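Local coordinates for 3-methyladenine DNA glycosylase (Helicobacter pylori, PDB 1PU6), which excises alkylated bases such as 3-methyladenine from DNA, acting as a base excision repair glycosylase of the helix-hairpin-helix (HhH-GPD) family, at residues F31-L35 and L52-K56; A37-Q41 and S133-I137; C139-E145 and L195-A200; E145-D150 and L170-E175. All blocks are in the same frame, centred on the assembly; numbering follows the deposited sequence.

Contact 1 (F31-L35 and L52-K56)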
loop_
_atom_site.group_PDB
_atom_site.type_symbol
_atom_site.label_atom_id
_atom_site.label_comp_id
_atom_site.label_asym_id
_atom_site.label_seq_id
_atom_site.Cartn_x
_atom_site.Cartn_y
_atom_site.Cartn_z
ATOM N N PHE A 31 7.128 0.533 9.499
ATOM C CA PHE A 31 7.882 -0.316 8.572
ATOM C C PHE A 31 7.054 -1.554 8.161
ATOM O O PHE A 31 7.173 -2.053 7.041
ATOM C CB PHE A 31 9.196 -0.702 9.253
ATOM C CG PHE A 31 10.107 -1.518 8.383
ATOM C CD1 PHE A 31 10.378 -2.837 8.715
ATOM C CD2 PHE A 31 10.733 -0.957 7.266
ATOM C CE1 PHE A 31 11.232 -3.611 7.910
ATOM C CE2 PHE A 31 11.576 -1.725 6.479
ATOM C CZ PHE A 31 11.867 -3.027 6.820
ATOM N N GLU A 32 6.243 -2.097 9.068
ATOM C CA GLU A 32 5.342 -3.220 8.754
ATOM C C GLU A 32 4.468 -2.956 7.529
ATOM O O GLU A 32 4.188 -3.889 6.750
ATOM C CB GLU A 32 4.437 -3.520 9.988
ATOM C CG GLU A 32 3.395 -4.610 9.778
ATOM C CD GLU A 32 2.585 -4.882 11.039
ATOM O OE1 GLU A 32 1.410 -5.274 10.880
ATOM O OE2 GLU A 32 3.139 -4.679 12.167
ATOM N N ALA A 33 4.023 -1.696 7.366
ATOM C CA ALA A 33 3.239 -1.324 6.176
ATOM C C ALA A 33 4.098 -1.468 4.897
ATOM O O ALA A 33 3.604 -1.972 3.865
ATOM C CB ALA A 33 2.650 0.128 6.305
ATOM N N LEU A 34 5.361 -0.999 4.918
ATOM C CA LEU A 34 6.255 -1.225 3.758
ATOM C C LEU A 34 6.402 -2.748 3.506
ATOM O O LEU A 34 6.284 -3.193 2.341
ATOM C CB LEU A 34 7.649 -0.575 4.043
ATOM C CG LEU A 34 8.687 -0.789 2.934
ATOM C CD1 LEU A 34 9.725 0.352 3.037
ATOM C CD2 LEU A 34 9.410 -2.133 3.168
ATOM N N LEU A 35 6.602 -3.559 4.556
ATOM C CA LEU A 35 6.761 -4.999 4.307
ATOM C C LEU A 35 5.501 -5.614 3.665
ATOM O O LEU A 35 5.585 -6.408 2.712
ATOM C CB LEU A 35 7.031 -5.803 5.606
ATOM C CG LEU A 35 8.341 -5.439 6.274
ATOM C CD1 LEU A 35 8.424 -6.261 7.543
ATOM C CD2 LEU A 35 9.554 -5.784 5.362
ATOM N N LEU A 52 3.397 -11.997 8.073
ATOM C CA LEU A 52 3.762 -10.999 9.106
ATOM C C LEU A 52 3.731 -11.634 10.516
ATOM O O LEU A 52 4.591 -11.333 11.363
ATOM C CB LEU A 52 2.869 -9.757 9.020
ATOM C CG LEU A 52 3.056 -8.892 7.751
ATOM C CD1 LEU A 52 2.009 -7.796 7.758
ATOM C CD2 LEU A 52 4.464 -8.232 7.734
ATOM N N GLU A 53 2.774 -12.543 10.737
ATOM C CA GLU A 53 2.712 -13.259 12.001
ATOM C C GLU A 53 3.960 -14.116 12.204
ATOM O O GLU A 53 4.519 -14.126 13.300
ATOM C CB GLU A 53 1.450 -14.126 12.055
ATOM C CG GLU A 53 1.103 -14.601 13.438
ATOM C CD GLU A 53 -0.040 -15.619 13.421
ATOM O OE1 GLU A 53 -1.093 -15.350 12.765
ATOM O OE2 GLU A 53 0.119 -16.697 14.049
ATOM N N ASN A 54 4.420 -14.821 11.156
ATOM C CA ASN A 54 5.652 -15.590 11.295
ATOM C C ASN A 54 6.848 -14.693 11.657
ATOM O O ASN A 54 7.681 -15.097 12.479
ATOM C CB ASN A 54 5.979 -16.363 9.988
ATOM C CG ASN A 54 5.037 -17.555 9.740
ATOM O OD1 ASN A 54 4.367 -18.076 10.672
ATOM N ND2 ASN A 54 5.002 -18.017 8.490
ATOM N N LEU A 55 6.920 -13.500 11.033
ATOM C CA LEU A 55 8.014 -12.548 11.282
ATOM C C LEU A 55 7.984 -12.050 12.731
ATOM O O LEU A 55 9.051 -11.909 13.384
ATOM C CB LEU A 55 7.976 -11.349 10.312
ATOM C CG LEU A 55 8.315 -11.722 8.855
ATOM C CD1 LEU A 55 8.043 -10.529 7.959
ATOM C CD2 LEU A 55 9.790 -12.127 8.758
ATOM N N LYS A 56 6.788 -11.808 13.257
ATOM C CA LYS A 56 6.663 -11.366 14.666
ATOM C C LYS A 56 6.934 -12.486 15.647
ATOM O O LYS A 56 7.584 -12.263 16.669
ATOM C CB LYS A 56 5.288 -10.734 14.942
ATOM C CG LYS A 56 5.102 -9.464 14.140
ATOM C CD LYS A 56 3.663 -8.996 14.135
ATOM C CE LYS A 56 3.563 -7.657 13.434
ATOM N NZ LYS A 56 2.337 -6.845 13.856
#
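Glu32 and Leu52 mark the nearest approach of two widely spaced helices, with CA atoms 7.9 Å apart and the axes of segments 31-35 and 52-56 12.1 Å apart at an angle of 133°, so the gap is spanned by side chains alone. Glu32 does this with an extended chain, its CG anti to the backbone N (chi1 177°), which carries the carboxylate across to helix 45-57. There OE2 forms a salt bridge with Lys56 NZ at 2.9 Å. The two chains meet at about a right angle, and the ammonium comes from above the carboxylate plane, 40° out of it. Next to the ion pair, Leu52 puts one methyl on each of two neighbours: CD1 lies 4.0 Å from Glu32 CG, while CD2 lies 4.1 Å from Leu35 CB. Leu55 adds a looser methyl contact, its CD1 4.3 Å from Leu35 CD1. Leu35 also packs on Leu97 of helix 90-108, and Leu61 of the following loop touches both Leu35 and Lys56. The pairing is thus layered: an ion pair between partly exposed residues adjoins a buried leucine cluster, and the methylene of Glu32, resting on Leu52, belongs to both layers.

Contact 2 (A37-Q41 and S133-I137); sequences AVLTQ and SADAI
Gln41 OE1, facing Ser133, accepts two hydrogen bonds: one from the backbone N of Gly130 and one from a water, 2.7 Å away, that in turn accepts the N-H of Ser133 at 3.0 Å. The other end of the same amide is also used, since Gln41 NE2 donates to Gly128 O. Both ends of the group are therefore tied to the turn between helices 120-124 and 131-141, the hairpin of the helix-hairpin-helix motif, and these opposed bonds fix which way round the amide sits. An extended chain, with CG anti to the backbone N (chi1 -175°), brings it there from the C-terminal side of helix 31-39.

A second polar link lies one turn back. Ser133 OG donates to Ala37 O at 2.8 Å, meeting the carbonyl at a C=O...donor angle of 141° and tilted 30° from its plane. The CA atoms of these two residues are only 5.2 Å apart, an approach that small side chains permit. Ala37 CB touches both Ala136 CB and Ile137 CG1, each at 3.8 Å. Beyond it, CD1 of Ile137, at the end of a chain leading toward helix 31-39, reaches Val38 CG2 at 4.0 Å, the two side chains lying aslant. Helix 90-108 backs Val38 through Arg96 and Leu97.

The chemistry is graded along the interface: apolar at Ile137 and Ala136, polar toward the start of helix 131-141. The serine hydroxyl is satisfied by Ala37 O and the Ser133 N-H by the water held on Gln41 OE1, so close packing probably carries little penalty for these buried polar groups.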
loop_
_atom_site.group_PDB
_atom_site.type_symbol
_atom_site.label_atom_id
_atom_site.label_comp_id
_atom_site.label_asym_id
_atom_site.label_seq_id
_atom_site.Cartn_x
_atom_site.Cartn_y
_atom_site.Cartn_z
ATOM N N ALA A 37 3.246 -4.096 1.852
ATOM C CA ALA A 37 3.037 -3.577 0.512
ATOM C C ALA A 37 3.865 -4.387 -0.481
ATOM O O ALA A 37 3.413 -4.602 -1.616
ATOM C CB ALA A 37 3.439 -2.088 0.448
ATOM N N VAL A 38 5.062 -4.818 -0.072
ATOM C CA VAL A 38 5.879 -5.637 -0.946
ATOM C C VAL A 38 5.315 -7.055 -1.037
ATOM O O VAL A 38 5.205 -7.607 -2.153
ATOM C CB VAL A 38 7.346 -5.656 -0.432
ATOM C CG1 VAL A 38 8.183 -6.660 -1.233
ATOM C CG2 VAL A 38 7.929 -4.201 -0.535
ATOM N N LEU A 39 5.004 -7.674 0.120
ATOM C CA LEU A 39 4.552 -9.074 0.157
ATOM C C LEU A 39 3.213 -9.327 -0.458
ATOM O O LEU A 39 2.937 -10.489 -0.861
ATOM C CB LEU A 39 4.549 -9.613 1.580
ATOM C CG LEU A 39 5.912 -9.705 2.280
ATOM C CD1 LEU A 39 5.665 -10.131 3.759
ATOM C CD2 LEU A 39 6.717 -10.759 1.546
ATOM N N THR A 40 2.378 -8.272 -0.577
ATOM C CA THR A 40 1.081 -8.503 -1.171
ATOM C C THR A 40 1.062 -8.623 -2.709
ATOM O O THR A 40 0.038 -8.971 -3.305
ATOM C CB THR A 40 0.075 -7.439 -0.623
ATOM O OG1 THR A 40 -1.273 -7.898 -0.856
ATOM C CG2 THR A 40 0.222 -6.130 -1.347
ATOM N N GLN A 41 2.171 -8.310 -3.365
ATOM C CA GLN A 41 2.224 -8.377 -4.823
ATOM C C GLN A 41 1.879 -9.775 -5.351
ATOM O O GLN A 41 2.420 -10.773 -4.870
ATOM C CB GLN A 41 3.603 -7.873 -5.310
ATOM C CG GLN A 41 3.774 -7.759 -6.855
ATOM C CD GLN A 41 5.096 -7.064 -7.221
ATOM O OE1 GLN A 41 5.291 -5.851 -6.971
ATOM N NE2 GLN A 41 6.013 -7.826 -7.796
ATOM N N SER A 133 2.921 -1.817 -5.645
ATOM C CA SER A 133 3.712 -1.923 -4.403
ATOM C C SER A 133 4.453 -0.611 -4.122
ATOM O O SER A 133 4.468 -0.149 -2.931
ATOM C CB SER A 133 4.742 -3.058 -4.492
ATOM O OG SER A 133 4.100 -4.346 -4.314
ATOM N N ALA A 134 5.055 0.011 -5.153
ATOM C CA ALA A 134 5.788 1.297 -4.912
ATOM C C ALA A 134 4.789 2.375 -4.388
ATOM O O ALA A 134 5.076 3.119 -3.429
ATOM C CB ALA A 134 6.407 1.830 -6.190
ATOM N N ASP A 135 3.641 2.456 -5.027
ATOM C CA ASP A 135 2.662 3.492 -4.582
ATOM C C ASP A 135 2.083 3.190 -3.203
ATOM O O ASP A 135 1.796 4.129 -2.409
ATOM C CB ASP A 135 1.578 3.604 -5.613
ATOM C CG ASP A 135 2.059 4.326 -6.866
ATOM O OD1 ASP A 135 1.401 4.209 -7.927
ATOM O OD2 ASP A 135 3.143 4.975 -6.895
ATOM N N ALA A 136 1.893 1.904 -2.891
ATOM C CA ALA A 136 1.387 1.545 -1.552
ATOM C C ALA A 136 2.415 1.910 -0.475
ATOM O O ALA A 136 2.056 2.371 0.629
ATOM C CB ALA A 136 1.021 0.038 -1.483
ATOM N N ILE A 137 3.712 1.749 -0.792
ATOM C CA ILE A 137 4.733 2.212 0.154
ATOM C C ILE A 137 4.636 3.752 0.306
ATOM O O ILE A 137 4.643 4.306 1.429
ATOM C CB ILE A 137 6.152 1.787 -0.351
ATOM C CG1 ILE A 137 6.303 0.255 -0.288
ATOM C CG2 ILE A 137 7.285 2.557 0.455
ATOM C CD1 ILE A 137 7.565 -0.298 -1.051
HETATM O O HOH W 1 3.108 -4.244 -7.398
#

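Contact 3 (C139-E145 and L195-A200); sequences CYACAKE and LAQLYA. Unlike the reference sequence in segment 139-145: Ala141 (reference Val).
Tyr140 OH donates to Ala200 O at 2.6 Å, joining the end of helix 131-141, the second helix of the helix-hairpin-helix motif, to helix 195-203. The bond lies in the carbonyl plane, on a lone pair, with a C=O...donor angle of 121°. The ring follows the hydroxyl, and its CE1 comes to 3.5 Å from Ala200 CB, approaching obliquely. Cys139 completes this shell. Its SG, anti to the backbone N (chi1 -179°), sits over the centre of the Tyr140 ring and also 3.7 Å from Ala200 CA, in the angle between the two.

Ala196, one turn earlier, receives the loop rather than the helix. Its side chain faces two backbone oxygens, with Ala196 CB 3.3 Å from Ala143 O and slightly farther from that of Lys144. Further along, the backbone of Glu145 borders the Tyr199 ring at its edge, near the ring plane, while Leu195 CD1 lies over one face of that ring, toward the rim. The extended Glu145 side chain runs across Leu195 at about a right angle, its CD 3.8 Å from Leu195 CD2.

The chain leaves the helix through a wider pi-type turn at 139-141, and Ala143, with positive phi, follows it on the way to helix 195-203. Outside the two segments, Trp25 meets the Tyr140 ring with planes at about 40°, and Trp23 touches Ala143 and Ala200. At the start of helix 195-203 a water donates to Glu145 OE1 at 2.8 Å and accepts the N-H of Ala196 at 3.1 Å.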
loop_
_atom_site.group_PDB
_atom_site.type_symbol
_atom_site.label_atom_id
_atom_site.label_comp_id
_atom_site.label_asym_id
_atom_site.label_seq_id
_atom_site.Cartn_x
_atom_site.Cartn_y
_atom_site.Cartn_z
ATOM N N CYS A 139 2.133 5.903 -0.175
ATOM C CA CYS A 139 0.931 6.338 0.557
ATOM C C CYS A 139 0.897 5.805 1.979
ATOM O O CYS A 139 0.844 6.587 2.944
ATOM C CB CYS A 139 -0.357 5.868 -0.220
ATOM S SG CYS A 139 -1.842 6.382 0.614
ATOM N N TYR A 140 0.909 4.475 2.141
ATOM C CA TYR A 140 0.595 3.869 3.438
ATOM C C TYR A 140 1.781 3.726 4.383
ATOM O O TYR A 140 1.573 3.486 5.574
ATOM C CB TYR A 140 -0.012 2.468 3.232
ATOM C CG TYR A 140 -1.322 2.563 2.490
ATOM C CD1 TYR A 140 -2.517 2.917 3.198
ATOM C CD2 TYR A 140 -1.405 2.214 1.122
ATOM C CE1 TYR A 140 -3.763 2.941 2.570
ATOM C CE2 TYR A 140 -2.674 2.249 0.454
ATOM C CZ TYR A 140 -3.826 2.619 1.198
ATOM O OH TYR A 140 -5.023 2.684 0.535
ATOM N N ALA A 141 3.001 3.842 3.858
ATOM C CA ALA A 141 4.167 3.910 4.746
ATOM C C ALA A 141 4.697 5.330 4.889
ATOM O O ALA A 141 5.143 5.657 5.967
ATOM C CB ALA A 141 5.303 2.943 4.330
ATOM N N CYS A 142 4.662 6.154 3.836
ATOM C CA CYS A 142 5.340 7.489 3.861
ATOM C C CYS A 142 4.396 8.696 3.945
ATOM O O CYS A 142 4.870 9.857 4.022
ATOM C CB CYS A 142 6.241 7.665 2.622
ATOM S SG CYS A 142 7.443 6.303 2.467
ATOM N N ALA A 143 3.091 8.443 3.916
ATOM C CA ALA A 143 2.112 9.542 3.961
ATOM C C ALA A 143 2.209 10.564 2.821
ATOM O O ALA A 143 1.930 11.787 3.047
ATOM C CB ALA A 143 2.100 10.233 5.383
ATOM N N LYS A 144 2.588 10.095 1.621
ATOM C CA LYS A 144 2.635 10.967 0.433
ATOM C C LYS A 144 1.299 11.029 -0.257
ATOM O O LYS A 144 0.461 10.094 -0.111
ATOM C CB LYS A 144 3.610 10.424 -0.620
ATOM C CG LYS A 144 4.990 10.211 -0.134
ATOM C CD LYS A 144 5.630 11.423 0.296
ATOM C CE LYS A 144 7.139 11.109 0.375
ATOM N NZ LYS A 144 7.844 12.349 0.750
ATOM N N GLU A 145 1.096 12.128 -1.003
ATOM C CA GLU A 145 -0.182 12.339 -1.723
ATOM C C GLU A 145 -0.196 11.534 -3.005
ATOM O O GLU A 145 0.020 12.062 -4.079
ATOM C CB GLU A 145 -0.454 13.847 -1.990
ATOM C CG GLU A 145 -0.629 14.634 -0.687
ATOM C CD GLU A 145 -0.597 16.166 -0.857
ATOM O OE1 GLU A 145 -0.929 16.846 0.167
ATOM O OE2 GLU A 145 -0.206 16.709 -1.969
ATOM N N LEU A 195 -4.933 15.304 2.503
ATOM C CA LEU A 195 -5.159 14.685 1.199
ATOM C C LEU A 195 -4.486 13.302 1.114
ATOM O O LEU A 195 -5.067 12.381 0.564
ATOM C CB LEU A 195 -4.627 15.627 0.097
ATOM C CG LEU A 195 -4.735 15.086 -1.321
ATOM C CD1 LEU A 195 -6.188 14.720 -1.650
ATOM C CD2 LEU A 195 -4.132 16.106 -2.322
ATOM N N ALA A 196 -3.281 13.133 1.648
ATOM C CA ALA A 196 -2.701 11.774 1.671
ATOM C C ALA A 196 -3.592 10.735 2.408
ATOM O O ALA A 196 -3.786 9.595 1.921
ATOM C CB ALA A 196 -1.315 11.792 2.264
ATOM N N GLN A 197 -4.111 11.096 3.575
ATOM C CA GLN A 197 -4.992 10.145 4.297
ATOM C C GLN A 197 -6.280 9.912 3.514
ATOM O O GLN A 197 -6.845 8.799 3.551
ATOM C CB GLN A 197 -5.291 10.679 5.691
ATOM C CG GLN A 197 -5.978 9.597 6.558
ATOM C CD GLN A 197 -6.296 10.079 7.972
ATOM O OE1 GLN A 197 -5.792 11.122 8.432
ATOM N NE2 GLN A 197 -7.100 9.302 8.671
ATOM N N LEU A 198 -6.807 10.966 2.869
ATOM C CA LEU A 198 -7.966 10.787 2.011
ATOM C C LEU A 198 -7.692 9.702 0.909
ATOM O O LEU A 198 -8.502 8.800 0.702
ATOM C CB LEU A 198 -8.415 12.131 1.396
ATOM C CG LEU A 198 -9.697 12.100 0.581
ATOM C CD1 LEU A 198 -10.339 13.605 0.611
ATOM C CD2 LEU A 198 -9.438 11.691 -0.847
ATOM N N TYR A 199 -6.549 9.794 0.212
ATOM C CA TYR A 199 -6.251 8.784 -0.823
ATOM C C TYR A 199 -6.087 7.363 -0.197
ATOM O O TYR A 199 -6.518 6.360 -0.795
ATOM C CB TYR A 199 -4.950 9.182 -1.546
ATOM C CG TYR A 199 -5.042 10.321 -2.527
ATOM C CD1 TYR A 199 -3.925 11.116 -2.772
ATOM C CD2 TYR A 199 -6.177 10.549 -3.287
ATOM C CE1 TYR A 199 -3.944 12.154 -3.698
ATOM C CE2 TYR A 199 -6.216 11.611 -4.261
ATOM C CZ TYR A 199 -5.075 12.391 -4.455
ATOM O OH TYR A 199 -5.062 13.439 -5.400
ATOM N N ALA A 200 -5.501 7.296 1.007
ATOM C CA ALA A 200 -5.368 6.003 1.729
ATOM C C ALA A 200 -6.725 5.358 1.918
ATOM O O ALA A 200 -6.919 4.141 1.638
ATOM C CB ALA A 200 -4.663 6.238 3.093
HETATM O O HOH W 2 -1.315 15.352 2.525
#

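Contact 4 (E145-D150 and L170-E175); sequences EVMVVD and LQHFFE
Met147 and Phe174 form a Met-aromatic contact between helix 167-179 and the loop that leaves the second helix of the helix-hairpin-helix motif. The sulfur stands oblique to the ring, 54° off its normal and 5.4 Å from SD to the ring centroid. A bend at chi3 turns the terminal methyl toward the ring, and CE comes to 3.9 Å from Phe174 CD1. Val149 approaches the other ortho carbon, CD2, through CG1, again obliquely, so the ring is flanked by residues two apart along the loop. The second methyl of Val149, CG2, packs at 3.8 Å against Leu170 CD1, one helical turn before Phe174.

Two polar side chains lie alongside, and both grip Met147 from the helix side, one taking its N-H and the other its carbonyl. Glu175 OE1 accepts the N-H of Met147 at 3.0 Å; the bond is nearly straight, on the anti side of the carboxylate. Gln171 NE2 donates to Met147 O at 2.9 Å, with the oxygen in the amide plane of Gln171 but the donor 43° above the carbonyl plane. The same NE2 also donates to Asp135 OD1 of helix 131-141, which ties the amide to a second helix.

Elsewhere Met147 packs on Tyr199 and Phe202 of helix 195-203. At the far end of the loop Asp150 takes the N-cap position of helix 151-159, its OD2 bonded to Ser153 OG. At the near end a water donates to Glu145 O at 3.0 Å and, more weakly, to Glu175 OE2.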
loop_
_atom_site.group_PDB
_atom_site.type_symbol
_atom_site.label_atom_id
_atom_site.label_comp_id
_atom_site.label_asym_id
_atom_site.label_seq_id
_atom_site.Cartn_x
_atom_site.Cartn_y
_atom_site.Cartn_z
ATOM N N GLU A 145 1.096 12.128 -1.003
ATOM C CA GLU A 145 -0.182 12.339 -1.723
ATOM C C GLU A 145 -0.196 11.534 -3.005
ATOM O O GLU A 145 0.020 12.062 -4.079
ATOM C CB GLU A 145 -0.454 13.847 -1.990
ATOM C CG GLU A 145 -0.629 14.634 -0.687
ATOM C CD GLU A 145 -0.597 16.166 -0.857
ATOM O OE1 GLU A 145 -0.929 16.846 0.167
ATOM O OE2 GLU A 145 -0.206 16.709 -1.969
ATOM N N VAL A 146 -0.384 10.222 -2.855
ATOM C CA VAL A 146 -0.403 9.256 -3.966
ATOM C C VAL A 146 -1.602 8.344 -3.760
ATOM O O VAL A 146 -1.812 7.811 -2.635
ATOM C CB VAL A 146 0.869 8.367 -3.883
ATOM C CG1 VAL A 146 0.802 7.235 -4.845
ATOM C CG2 VAL A 146 2.093 9.282 -4.174
ATOM N N MET A 147 -2.402 8.111 -4.811
ATOM C CA MET A 147 -3.490 7.113 -4.709
ATOM C C MET A 147 -3.100 5.783 -5.402
ATOM O O MET A 147 -2.840 5.768 -6.597
ATOM C CB MET A 147 -4.811 7.617 -5.306
ATOM C CG MET A 147 -6.037 6.668 -4.706
ATOM S SD MET A 147 -7.507 7.332 -5.091
ATOM C CE MET A 147 -8.475 5.781 -5.239
ATOM N N VAL A 148 -3.101 4.678 -4.665
ATOM C CA VAL A 148 -2.783 3.358 -5.210
ATOM C C VAL A 148 -3.957 2.935 -6.098
ATOM O O VAL A 148 -5.123 3.194 -5.738
ATOM C CB VAL A 148 -2.675 2.339 -4.064
ATOM C CG1 VAL A 148 -2.545 0.901 -4.601
ATOM C CG2 VAL A 148 -1.479 2.714 -3.179
ATOM N N VAL A 149 -3.643 2.315 -7.245
ATOM C CA VAL A 149 -4.650 1.576 -8.045
ATOM C C VAL A 149 -4.183 0.158 -8.306
ATOM O O VAL A 149 -3.048 -0.190 -7.960
ATOM C CB VAL A 149 -5.041 2.308 -9.376
ATOM C CG1 VAL A 149 -5.680 3.712 -9.021
ATOM C CG2 VAL A 149 -3.852 2.449 -10.331
ATOM N N ASP A 150 -5.058 -0.686 -8.858
ATOM C CA ASP A 150 -4.816 -2.162 -8.867
ATOM C C ASP A 150 -5.902 -2.809 -9.752
ATOM O O ASP A 150 -6.749 -2.104 -10.302
ATOM C CB ASP A 150 -4.927 -2.744 -7.428
ATOM C CG ASP A 150 -6.232 -2.381 -6.730
ATOM O OD1 ASP A 150 -6.419 -2.814 -5.563
ATOM O OD2 ASP A 150 -7.136 -1.686 -7.256
ATOM N N LEU A 170 -4.876 5.290 -15.098
ATOM C CA LEU A 170 -5.917 4.896 -14.155
ATOM C C LEU A 170 -5.733 5.669 -12.824
ATOM O O LEU A 170 -6.663 6.237 -12.245
ATOM C CB LEU A 170 -5.765 3.404 -13.919
ATOM C CG LEU A 170 -6.930 2.562 -13.445
ATOM C CD1 LEU A 170 -6.565 1.287 -12.674
ATOM C CD2 LEU A 170 -8.383 3.032 -13.388
ATOM N N GLN A 171 -4.488 5.697 -12.349
ATOM C CA GLN A 171 -4.160 6.519 -11.192
ATOM C C GLN A 171 -4.505 8.035 -11.390
ATOM O O GLN A 171 -5.036 8.706 -10.488
ATOM C CB GLN A 171 -2.692 6.375 -10.880
ATOM C CG GLN A 171 -2.206 7.231 -9.760
ATOM C CD GLN A 171 -0.772 6.847 -9.432
ATOM O OE1 GLN A 171 0.117 7.049 -10.278
ATOM N NE2 GLN A 171 -0.553 6.246 -8.254
ATOM N N HIS A 172 -4.138 8.587 -12.546
ATOM C CA HIS A 172 -4.387 9.994 -12.764
ATOM C C HIS A 172 -5.875 10.289 -12.812
ATOM O O HIS A 172 -6.320 11.313 -12.280
ATOM C CB HIS A 172 -3.743 10.477 -14.095
ATOM C CG HIS A 172 -3.750 11.987 -14.239
ATOM N ND1 HIS A 172 -3.944 12.623 -15.448
ATOM C CD2 HIS A 172 -3.549 12.976 -13.330
ATOM C CE1 HIS A 172 -3.892 13.937 -15.279
ATOM N NE2 HIS A 172 -3.685 14.181 -13.999
ATOM N N PHE A 173 -6.665 9.379 -13.406
ATOM C CA PHE A 173 -8.119 9.532 -13.366
ATOM C C PHE A 173 -8.594 9.631 -11.918
ATOM O O PHE A 173 -9.402 10.528 -11.557
ATOM C CB PHE A 173 -8.843 8.295 -14.009
ATOM C CG PHE A 173 -10.350 8.308 -13.770
ATOM C CD1 PHE A 173 -10.902 7.665 -12.645
ATOM C CD2 PHE A 173 -11.217 9.011 -14.636
ATOM C CE1 PHE A 173 -12.256 7.671 -12.414
ATOM C CE2 PHE A 173 -12.614 9.026 -14.380
ATOM C CZ PHE A 173 -13.115 8.372 -13.262
ATOM N N PHE A 174 -8.119 8.721 -11.045
ATOM C CA PHE A 174 -8.585 8.748 -9.630
ATOM C C PHE A 174 -8.096 10.000 -8.869
ATOM O O PHE A 174 -8.882 10.663 -8.165
ATOM C CB PHE A 174 -8.239 7.440 -8.920
ATOM C CG PHE A 174 -9.276 6.358 -9.128
ATOM C CD1 PHE A 174 -10.503 6.410 -8.456
ATOM C CD2 PHE A 174 -9.043 5.283 -10.022
ATOM C CE1 PHE A 174 -11.502 5.426 -8.664
ATOM C CE2 PHE A 174 -10.012 4.266 -10.234
ATOM C CZ PHE A 174 -11.253 4.341 -9.557
ATOM N N GLU A 175 -6.846 10.399 -9.098
ATOM C CA GLU A 175 -6.301 11.590 -8.409
ATOM C C GLU A 175 -6.939 12.891 -8.874
ATOM O O GLU A 175 -7.255 13.770 -8.050
ATOM C CB GLU A 175 -4.762 11.689 -8.565
ATOM C CG GLU A 175 -4.065 10.607 -7.736
ATOM C CD GLU A 175 -2.540 10.571 -7.906
ATOM O OE1 GLU A 175 -1.853 9.693 -7.284
ATOM O OE2 GLU A 175 -2.017 11.433 -8.650
HETATM O O HOH W 3 -0.777 13.141 -6.775
#

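Contacts 1 and 2 both use helix 31-39, and Leu34 CG of the first packs 4.1 Å from Ile137 CG1 of the second. Helix 131-141 carries contact 2 on into contact 3: Ile137 O and Cys142 N, 3.0 Å apart, probably hydrogen-bond across its widened end. Contact 3 also touches contact 1, with Ala33 CB 3.6 Å from Tyr140 O. Contact 4 shares Glu145 with contact 3, their centres about 11 Å apart, and Tyr199 CB there meets Val146 O at 3.6 Å. Contacts 1 and 4 lie on opposite sides of the chain's centre and do not touch, their nearest atoms about 10 Å apart; helix 131-141 lies against segments of both.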